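Long-range contacts in hypothetical protein Atu0741 (Agrobacterium tumefaciens str. C58, PDB 1ZHV), which is of unknown function but carries ACT-type domains, a fold that in many relatives binds small regulatory ligands such as amino acids: residues 81-86 / 117-123; 4-9 / 64-69; 12-18 / 43-49. All blocks are in the same frame, centred on the assembly; numbering follows the deposited sequence.

Contact 1: residues 81-86 / 117-123; sequences SVISPL and LLANAGH
The imidazole of His123 has CG2 of Val82 over one face, in a CH-pi contact 4.1 Å from CG2 to the ring centroid and set toward the rim, while the carbonyl oxygen of Ser81 lies at its edge, in the ring plane. There NE2 of His123 donates to Ser81 O over 2.9 Å with a fairly straight N-H (160°), but it reaches the oxygen from above the carbonyl plane rather than along a lone pair. At the other nitrogen, ND1 accepts from the backbone N of Ile4, so the ring is gripped at two points of its edge and its rotation is fixed. Ser81 OG sits 3.3 Å from His123 CE1 and is itself bonded to Ile78 O. Helices 78-87 and 111-120 of the ACT domain meet here, side by side on one face of its sheet, with Leu6 and Leu104 of the strands beneath. Leu118 is the apolar centre: its CD2 lies 3.5 Å from Val82 O, 4.0 Å from Val82 CG1 and 4.1 Å from Pro85 CG, and the Pro85 ring crosses it at about a right angle. Toward the more open side, Pro85 CG also meets Ala121 CB at 4.0 Å, and Leu117 CD1 rests 3.7 Å from Pro85 O. A Schellman motif with positive phi at Gly122 ends the second helix and turns the chain back, bringing His123 against Ser81.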
loop_
_atom_site.group_PDB
_atom_site.type_symbol
_atom_site.label_atom_id
_atom_site.label_comp_id
_atom_site.label_asym_id
_atom_site.label_seq_id
_atom_site.Cartn_x
_atom_site.Cartn_y
_atom_site.Cartn_z
ATOM N N SER A 81 -10.718 2.208 10.722
ATOM C CA SER A 81 -11.959 2.072 9.964
ATOM C C SER A 81 -11.758 1.339 8.645
ATOM O O SER A 81 -12.668 0.672 8.148
ATOM C CB SER A 81 -12.577 3.451 9.687
ATOM O OG SER A 81 -11.902 4.132 8.641
ATOM N N VAL A 82 -10.559 1.451 8.086
ATOM C CA VAL A 82 -10.259 0.805 6.820
ATOM C C VAL A 82 -9.733 -0.620 6.980
ATOM O O VAL A 82 -10.202 -1.534 6.311
ATOM C CB VAL A 82 -9.248 1.653 5.999
ATOM C CG1 VAL A 82 -8.763 0.876 4.786
ATOM C CG2 VAL A 82 -9.918 2.937 5.542
ATOM N N ILE A 83 -8.782 -0.826 7.885
ATOM C CA ILE A 83 -8.235 -2.169 8.042
ATOM C C ILE A 83 -9.107 -3.153 8.815
ATOM O O ILE A 83 -8.973 -4.363 8.638
ATOM C CB ILE A 83 -6.821 -2.143 8.670
ATOM C CG1 ILE A 83 -6.881 -1.658 10.116
ATOM C CG2 ILE A 83 -5.904 -1.253 7.829
ATOM C CD1 ILE A 83 -5.599 -1.921 10.890
ATOM N N SER A 84 -10.014 -2.658 9.653
ATOM C CA SER A 84 -10.866 -3.568 10.422
ATOM C C SER A 84 -11.654 -4.534 9.530
ATOM O O SER A 84 -11.626 -5.748 9.744
ATOM C CB SER A 84 -11.834 -2.782 11.308
ATOM O OG SER A 84 -12.603 -3.669 12.109
ATOM N N PRO A 85 -12.372 -4.013 8.520
ATOM C CA PRO A 85 -13.129 -4.933 7.658
ATOM C C PRO A 85 -12.261 -5.887 6.844
ATOM O O PRO A 85 -12.713 -6.956 6.436
ATOM C CB PRO A 85 -13.962 -3.994 6.782
ATOM C CG PRO A 85 -13.186 -2.709 6.792
ATOM C CD PRO A 85 -12.686 -2.609 8.204
ATOM N N LEU A 86 -11.010 -5.511 6.613
ATOM C CA LEU A 86 -10.111 -6.367 5.851
ATOM C C LEU A 86 -9.488 -7.450 6.731
ATOM O O LEU A 86 -9.569 -8.643 6.427
ATOM C CB LEU A 86 -9.010 -5.522 5.196
ATOM C CG LEU A 86 -9.497 -4.429 4.237
ATOM C CD1 LEU A 86 -8.307 -3.680 3.647
ATOM C CD2 LEU A 86 -10.343 -5.064 3.128
ATOM N N LEU A 117 -15.477 -5.493 0.444
ATOM C CA LEU A 117 -15.490 -5.293 1.886
ATOM C C LEU A 117 -15.442 -3.827 2.285
ATOM O O LEU A 117 -16.145 -3.415 3.202
ATOM C CB LEU A 117 -14.324 -6.043 2.532
ATOM C CG LEU A 117 -14.400 -7.571 2.444
ATOM C CD1 LEU A 117 -13.083 -8.162 2.906
ATOM C CD2 LEU A 117 -15.555 -8.097 3.290
ATOM N N LEU A 118 -14.625 -3.037 1.599
ATOM C CA LEU A 118 -14.529 -1.624 1.937
ATOM C C LEU A 118 -15.806 -0.866 1.580
ATOM O O LEU A 118 -16.236 0.016 2.322
ATOM C CB LEU A 118 -13.319 -0.990 1.248
ATOM C CG LEU A 118 -11.977 -1.513 1.770
ATOM C CD1 LEU A 118 -10.837 -0.879 0.993
ATOM C CD2 LEU A 118 -11.850 -1.202 3.257
ATOM N N ALA A 119 -16.419 -1.207 0.453
ATOM C CA ALA A 119 -17.656 -0.535 0.065
ATOM C C ALA A 119 -18.757 -0.854 1.074
ATOM O O ALA A 119 -19.491 0.032 1.511
ATOM C CB ALA A 119 -18.081 -0.967 -1.330
ATOM N N ASN A 120 -18.870 -2.121 1.457
ATOM C CA ASN A 120 -19.892 -2.512 2.422
ATOM C C ASN A 120 -19.686 -1.779 3.748
ATOM O O ASN A 120 -20.646 -1.479 4.461
ATOM C CB ASN A 120 -19.869 -4.031 2.640
ATOM C CG ASN A 120 -20.444 -4.804 1.451
ATOM O OD1 ASN A 120 -20.437 -6.039 1.433
ATOM N ND2 ASN A 120 -20.951 -4.079 0.460
ATOM N N ALA A 121 -18.426 -1.471 4.058
ATOM C CA ALA A 121 -18.078 -0.766 5.290
ATOM C C ALA A 121 -18.352 0.740 5.196
ATOM O O ALA A 121 -18.140 1.483 6.157
ATOM C CB ALA A 121 -16.610 -1.023 5.636
ATOM N N GLY A 122 -18.813 1.184 4.031
ATOM C CA GLY A 122 -19.143 2.585 3.844
ATOM C C GLY A 122 -18.092 3.472 3.210
ATOM O O GLY A 122 -18.303 4.677 3.064
ATOM N N HIS A 123 -16.954 2.899 2.840
ATOM C CA HIS A 123 -15.900 3.689 2.225
ATOM C C HIS A 123 -16.136 3.890 0.738
ATOM O O HIS A 123 -16.849 3.113 0.102
ATOM C CB HIS A 123 -14.549 3.024 2.458
ATOM C CG HIS A 123 -14.218 2.839 3.905
ATOM N ND1 HIS A 123 -14.080 3.896 4.778
ATOM C CD2 HIS A 123 -14.016 1.717 4.635
ATOM C CE1 HIS A 123 -13.809 3.433 5.985
ATOM N NE2 HIS A 123 -13.765 2.114 5.925
#

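Contact 2: residues 4-9 / 64-69; sequences IKLKIL and CFKFQG
Ile8 and Phe65 face each other as a non-hydrogen-bonded pair of antiparallel strands 5-8 and 64-67, part of the central sheet against which the ACT-domain helices pack. Their side chains, with those of Leu6 and Phe67, form the tightly packed face. CG1 of Ile8 lies over one face of the Phe65 ring, 4.1 Å from its centroid and displaced toward the rim; with CG1 anti to the backbone N (chi1 -162°), the branch reaches over the ring, and CB stands 3.7 Å from CE2 of Phe65. Farther along, Ile4 CG2 touches Phe67 CD2 obliquely at 3.9 Å, beside Ile78 and Val82 of helix 78-87. The reverse face is polar and looser. Lys7 and Lys66, a hydrogen-bonded pair, exchange two backbone bonds, 2.9 Å from Lys7 N to Lys66 O and 2.8 Å from Lys66 N to Lys7 O. Their ammonium groups stay 6.1 Å apart, NZ to NZ, and Lys7 runs out fully extended beyond CG while Lys66 bends at chi3 and chi4. Gln68 N adds a further backbone bond to Lys5 O. Both ends of the pairing carry a bridging water: one accepts from Lys5 N and donates to Gln68 O, the other accepts from Cys64 N and donates to Leu9 O. Beside the second water, Leu9 N closes the pairing on Cys64 O at 2.8 Å, and Leu9 CD2 rests 3.9 Å from Cys64 SG.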
loop_
_atom_site.group_PDB
_atom_site.type_symbol
_atom_site.label_atom_id
_atom_site.label_comp_id
_atom_site.label_asym_id
_atom_site.label_seq_id
_atom_site.Cartn_x
_atom_site.Cartn_y
_atom_site.Cartn_z
ATOM N N ILE A 4 -14.007 6.692 4.508
ATOM C CA ILE A 4 -12.775 7.107 3.856
ATOM C C ILE A 4 -12.813 6.918 2.350
ATOM O O ILE A 4 -13.426 5.980 1.842
ATOM C CB ILE A 4 -11.575 6.316 4.424
ATOM C CG1 ILE A 4 -11.484 6.532 5.937
ATOM C CG2 ILE A 4 -10.278 6.752 3.749
ATOM C CD1 ILE A 4 -11.324 7.989 6.342
ATOM N N LYS A 5 -12.158 7.829 1.643
ATOM C CA LYS A 5 -12.068 7.766 0.194
ATOM C C LYS A 5 -10.712 7.143 -0.121
ATOM O O LYS A 5 -9.677 7.643 0.324
ATOM C CB LYS A 5 -12.153 9.176 -0.396
ATOM C CG LYS A 5 -13.481 9.876 -0.130
ATOM C CD LYS A 5 -13.318 11.390 -0.102
ATOM C CE LYS A 5 -12.517 11.823 1.123
ATOM N NZ LYS A 5 -12.319 13.298 1.204
ATOM N N LEU A 6 -10.716 6.035 -0.855
ATOM C CA LEU A 6 -9.470 5.368 -1.215
ATOM C C LEU A 6 -9.260 5.391 -2.718
ATOM O O LEU A 6 -10.148 5.026 -3.490
ATOM C CB LEU A 6 -9.456 3.918 -0.719
ATOM C CG LEU A 6 -9.501 3.720 0.798
ATOM C CD1 LEU A 6 -10.950 3.694 1.265
ATOM C CD2 LEU A 6 -8.806 2.414 1.161
ATOM N N LYS A 7 -8.070 5.808 -3.130
ATOM C CA LYS A 7 -7.739 5.900 -4.544
ATOM C C LYS A 7 -6.706 4.849 -4.913
ATOM O O LYS A 7 -5.606 4.821 -4.363
ATOM C CB LYS A 7 -7.193 7.297 -4.841
ATOM C CG LYS A 7 -6.795 7.534 -6.280
ATOM C CD LYS A 7 -6.201 8.921 -6.452
ATOM C CE LYS A 7 -5.846 9.185 -7.906
ATOM N NZ LYS A 7 -5.248 10.537 -8.094
ATOM N N ILE A 8 -7.055 3.984 -5.856
ATOM C CA ILE A 8 -6.126 2.946 -6.258
ATOM C C ILE A 8 -4.999 3.547 -7.091
ATOM O O ILE A 8 -5.190 4.548 -7.787
ATOM C CB ILE A 8 -6.858 1.843 -7.071
ATOM C CG1 ILE A 8 -6.011 0.571 -7.115
ATOM C CG2 ILE A 8 -7.125 2.328 -8.495
ATOM C CD1 ILE A 8 -6.735 -0.623 -7.701
ATOM N N LEU A 9 -3.811 2.961 -6.974
ATOM C CA LEU A 9 -2.666 3.393 -7.764
ATOM C C LEU A 9 -2.444 2.342 -8.841
ATOM O O LEU A 9 -2.756 1.163 -8.651
ATOM C CB LEU A 9 -1.391 3.510 -6.911
ATOM C CG LEU A 9 -1.204 4.705 -5.975
ATOM C CD1 LEU A 9 -2.241 4.664 -4.860
ATOM C CD2 LEU A 9 0.202 4.659 -5.386
ATOM N N CYS A 64 -1.608 -0.976 -4.421
ATOM C CA CYS A 64 -1.577 0.136 -3.480
ATOM C C CYS A 64 -2.742 1.113 -3.598
ATOM O O CYS A 64 -3.203 1.423 -4.699
ATOM C CB CYS A 64 -0.255 0.888 -3.657
ATOM S SG CYS A 64 0.090 2.148 -2.422
ATOM N N PHE A 65 -3.203 1.591 -2.443
ATOM C CA PHE A 65 -4.294 2.565 -2.352
ATOM C C PHE A 65 -3.833 3.748 -1.521
ATOM O O PHE A 65 -3.119 3.581 -0.534
ATOM C CB PHE A 65 -5.524 1.994 -1.638
ATOM C CG PHE A 65 -6.294 0.996 -2.436
ATOM C CD1 PHE A 65 -5.940 -0.345 -2.421
ATOM C CD2 PHE A 65 -7.398 1.397 -3.183
ATOM C CE1 PHE A 65 -6.682 -1.284 -3.136
ATOM C CE2 PHE A 65 -8.146 0.468 -3.902
ATOM C CZ PHE A 65 -7.789 -0.873 -3.878
ATOM N N LYS A 66 -4.261 4.941 -1.911
ATOM C CA LYS A 66 -3.927 6.140 -1.161
ATOM C C LYS A 66 -5.172 6.591 -0.406
ATOM O O LYS A 66 -6.268 6.590 -0.969
ATOM C CB LYS A 66 -3.496 7.259 -2.110
ATOM C CG LYS A 66 -3.182 8.573 -1.403
ATOM C CD LYS A 66 -2.870 9.660 -2.415
ATOM C CE LYS A 66 -4.140 10.201 -3.035
ATOM N NZ LYS A 66 -4.937 10.962 -2.031
ATOM N N PHE A 67 -5.016 6.937 0.871
ATOM C CA PHE A 67 -6.144 7.460 1.646
ATOM C C PHE A 67 -6.225 8.905 1.139
ATOM O O PHE A 67 -5.246 9.652 1.233
ATOM C CB PHE A 67 -5.843 7.465 3.150
ATOM C CG PHE A 67 -5.997 6.124 3.825
ATOM C CD1 PHE A 67 -5.394 4.983 3.312
ATOM C CD2 PHE A 67 -6.701 6.022 5.022
ATOM C CE1 PHE A 67 -5.486 3.765 3.986
ATOM C CE2 PHE A 67 -6.799 4.814 5.700
ATOM C CZ PHE A 67 -6.189 3.679 5.183
ATOM N N GLN A 68 -7.389 9.293 0.623
ATOM C CA GLN A 68 -7.593 10.618 0.027
ATOM C C GLN A 68 -8.133 11.829 0.785
ATOM O O GLN A 68 -8.737 11.733 1.863
ATOM C CB GLN A 68 -8.464 10.472 -1.212
ATOM C CG GLN A 68 -7.790 9.867 -2.406
ATOM C CD GLN A 68 -8.739 9.774 -3.575
ATOM O OE1 GLN A 68 -9.743 9.072 -3.509
ATOM N NE2 GLN A 68 -8.437 10.490 -4.647
ATOM N N GLY A 69 -7.902 12.973 0.134
ATOM C CA GLY A 69 -8.333 14.281 0.597
ATOM C C GLY A 69 -7.952 14.719 1.996
ATOM O O GLY A 69 -7.281 13.983 2.731
HETATM O O HOH W 1 -10.910 10.185 3.144
HETATM O O HOH W 2 -1.249 -0.548 -7.188
#

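Contact 3: residues 12-18 / 43-49; sequences SYGIARL and LSIVCLI
Tyr13 and Leu48 stand opposite each other as a non-hydrogen-bonded pair whose side chains set out in diverging directions and then meet: CD2 of Leu48 lies over one face of the phenol, 3.7 Å from the ring centroid, offset toward the rim on the CZ side. Tyr13 CG is anti to its carbonyl carbon (chi1 -73°), which swings the ring across the neighbouring strand, where Tyr13 CD2 also passes 4.3 Å from Val46 CG1. The hydroxyl is bonded to the backbone N of Phe33, anchoring the ring at its far end. Next along, Ile15 and Val46 lie side by side, pointing the same way; Ile15 CD1 presses on Val46 CG2 at 3.3 Å, tighter than usual for carbons, with Phe94 of strand 94-97 alongside. On the reverse face Leu18 and Leu43 pair obliquely, CB to CB 3.9 Å, and Leu18 CD2 reaches the CD1 tip of Ile45 at 4.1 Å, under Pro25. Ala16 and Ile45, on this same face, are a hydrogen-bonded pair, with bonds of 2.7 Å from Ala16 N to Ile45 O and 3.0 Å from Ile45 N to Ala16 O. The bond from Cys47 N to Gly14 O is weak at 3.3 Å, but beyond it Ile49 N binds Ser12 O and closes that end. Arg17 extends outward to bond Asp41 O through NH2. Strand 13-18 continues to strand 57-67 and strand 43-48 to strand 35-38, making this an interior antiparallel pair of the N-terminal, ACT-clan region, in a mixed sheet that strand 57-67 shares with the second ACT domain.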
loop_
_atom_site.group_PDB
_atom_site.type_symbol
_atom_site.label_atom_id
_atom_site.label_comp_id
_atom_site.label_asym_id
_atom_site.label_seq_id
_atom_site.Cartn_x
_atom_site.Cartn_y
_atom_site.Cartn_z
ATOM N N SER A 12 1.988 -2.830 -10.284
ATOM C CA SER A 12 2.140 -3.953 -9.383
ATOM C C SER A 12 3.309 -3.642 -8.456
ATOM O O SER A 12 4.391 -3.266 -8.913
ATOM C CB SER A 12 2.406 -5.229 -10.186
ATOM O OG SER A 12 2.597 -6.331 -9.327
ATOM N N TYR A 13 3.077 -3.783 -7.156
ATOM C CA TYR A 13 4.107 -3.510 -6.165
ATOM C C TYR A 13 4.674 -4.748 -5.484
ATOM O O TYR A 13 4.072 -5.823 -5.491
ATOM C CB TYR A 13 3.571 -2.554 -5.095
ATOM C CG TYR A 13 3.429 -1.140 -5.589
ATOM C CD1 TYR A 13 2.318 -0.748 -6.336
ATOM C CD2 TYR A 13 4.446 -0.212 -5.386
ATOM C CE1 TYR A 13 2.234 0.533 -6.874
ATOM C CE2 TYR A 13 4.370 1.066 -5.919
ATOM C CZ TYR A 13 3.264 1.431 -6.664
ATOM O OH TYR A 13 3.213 2.683 -7.220
ATOM N N GLY A 14 5.854 -4.582 -4.898
ATOM C CA GLY A 14 6.490 -5.677 -4.195
ATOM C C GLY A 14 7.184 -5.135 -2.964
ATOM O O GLY A 14 7.494 -3.944 -2.906
ATOM N N ILE A 15 7.409 -6.000 -1.978
ATOM C CA ILE A 15 8.087 -5.615 -0.743
ATOM C C ILE A 15 9.436 -6.327 -0.734
ATOM O O ILE A 15 9.499 -7.546 -0.545
ATOM C CB ILE A 15 7.318 -6.080 0.505
ATOM C CG1 ILE A 15 5.819 -5.806 0.345
ATOM C CG2 ILE A 15 7.874 -5.379 1.732
ATOM C CD1 ILE A 15 5.460 -4.370 0.186
ATOM N N ALA A 16 10.507 -5.574 -0.946
ATOM C CA ALA A 16 11.830 -6.176 -0.960
ATOM C C ALA A 16 12.517 -6.139 0.390
ATOM O O ALA A 16 12.295 -5.232 1.189
ATOM C CB ALA A 16 12.707 -5.494 -2.002
ATOM N N ARG A 17 13.340 -7.146 0.666
ATOM C CA ARG A 17 14.070 -7.145 1.919
ATOM C C ARG A 17 15.565 -7.168 1.640
ATOM O O ARG A 17 16.073 -8.087 0.996
ATOM C CB ARG A 17 13.705 -8.321 2.829
ATOM C CG ARG A 17 14.299 -8.089 4.216
ATOM C CD ARG A 17 14.386 -9.273 5.152
ATOM N NE ARG A 17 15.095 -8.843 6.359
ATOM C CZ ARG A 17 15.337 -9.606 7.421
ATOM N NH1 ARG A 17 14.926 -10.867 7.450
ATOM N NH2 ARG A 17 15.988 -9.102 8.463
ATOM N N LEU A 18 16.256 -6.142 2.130
ATOM C CA LEU A 18 17.701 -5.999 1.961
ATOM C C LEU A 18 18.380 -6.038 3.317
ATOM O O LEU A 18 17.708 -6.010 4.347
ATOM C CB LEU A 18 18.039 -4.663 1.293
ATOM C CG LEU A 18 17.843 -4.596 -0.220
ATOM C CD1 LEU A 18 16.360 -4.683 -0.470
ATOM C CD2 LEU A 18 18.421 -3.309 -0.835
ATOM N N LEU A 43 16.275 -3.604 5.963
ATOM C CA LEU A 43 16.138 -2.453 5.079
ATOM C C LEU A 43 15.022 -2.954 4.167
ATOM O O LEU A 43 15.232 -3.818 3.310
ATOM C CB LEU A 43 17.401 -2.171 4.266
ATOM C CG LEU A 43 17.176 -1.066 3.222
ATOM C CD1 LEU A 43 16.769 0.226 3.910
ATOM C CD2 LEU A 43 18.432 -0.851 2.401
ATOM N N SER A 44 13.823 -2.432 4.392
ATOM C CA SER A 44 12.638 -2.834 3.647
ATOM C C SER A 44 12.313 -1.808 2.575
ATOM O O SER A 44 12.347 -0.614 2.838
ATOM C CB SER A 44 11.469 -2.973 4.627
ATOM O OG SER A 44 10.271 -3.342 3.976
ATOM N N ILE A 45 12.001 -2.270 1.370
ATOM C CA ILE A 45 11.678 -1.356 0.280
ATOM C C ILE A 45 10.420 -1.741 -0.485
ATOM O O ILE A 45 10.328 -2.833 -1.043
ATOM C CB ILE A 45 12.848 -1.258 -0.732
ATOM C CG1 ILE A 45 14.090 -0.701 -0.027
ATOM C CG2 ILE A 45 12.441 -0.393 -1.928
ATOM C CD1 ILE A 45 15.337 -0.673 -0.888
ATOM N N VAL A 46 9.444 -0.840 -0.500
ATOM C CA VAL A 46 8.224 -1.067 -1.259
ATOM C C VAL A 46 8.327 -0.176 -2.488
ATOM O O VAL A 46 8.576 1.021 -2.367
ATOM C CB VAL A 46 6.964 -0.652 -0.479
ATOM C CG1 VAL A 46 5.722 -0.857 -1.346
ATOM C CG2 VAL A 46 6.865 -1.454 0.805
ATOM N N CYS A 47 8.160 -0.760 -3.669
ATOM C CA CYS A 47 8.205 0.005 -4.908
ATOM C C CYS A 47 7.671 -0.859 -6.034
ATOM O O CYS A 47 7.352 -2.029 -5.828
ATOM C CB CYS A 47 9.637 0.462 -5.222
ATOM S SG CYS A 47 10.825 -0.831 -5.642
ATOM N N LEU A 48 7.554 -0.277 -7.221
ATOM C CA LEU A 48 7.057 -1.026 -8.366
ATOM C C LEU A 48 7.943 -2.246 -8.587
ATOM O O LEU A 48 9.168 -2.141 -8.620
ATOM C CB LEU A 48 7.035 -0.127 -9.606
ATOM C CG LEU A 48 5.949 0.954 -9.566
ATOM C CD1 LEU A 48 6.125 1.929 -10.718
ATOM C CD2 LEU A 48 4.582 0.290 -9.634
ATOM N N ILE A 49 7.305 -3.408 -8.712
ATOM C CA ILE A 49 7.999 -4.675 -8.915
ATOM C C ILE A 49 9.001 -4.630 -10.061
ATOM O O ILE A 49 10.049 -5.273 -10.006
ATOM C CB ILE A 49 6.999 -5.812 -9.199
ATOM C CG1 ILE A 49 6.036 -5.964 -8.022
ATOM C CG2 ILE A 49 7.744 -7.112 -9.440
ATOM C CD1 ILE A 49 5.043 -7.120 -8.178
#

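Contacts 2 and 3 are both antiparallel strand pairings, while contact 1 joins two helices chiefly through side chains, with one histidine-to-carbonyl bond. Contact 2 lies nearest the chain centre, about 9 Å from it centre to centre, contact 3 about 11 Å and contact 1, the farthest out, about 15 Å. Contact 2 has one buried apolar face and one exposed lysine face. Contacts 1 and 2 touch: His123 joins them at the start of strand 5-8, and Val82 packs on Phe67, seating the helices on that buried face. Contact 3 is nested within the chain loop that contact 2 closes; strands 13-18 and 57-67 are sheet neighbours, with Cys64 against Tyr13. Contacts 1 and 3 do not touch.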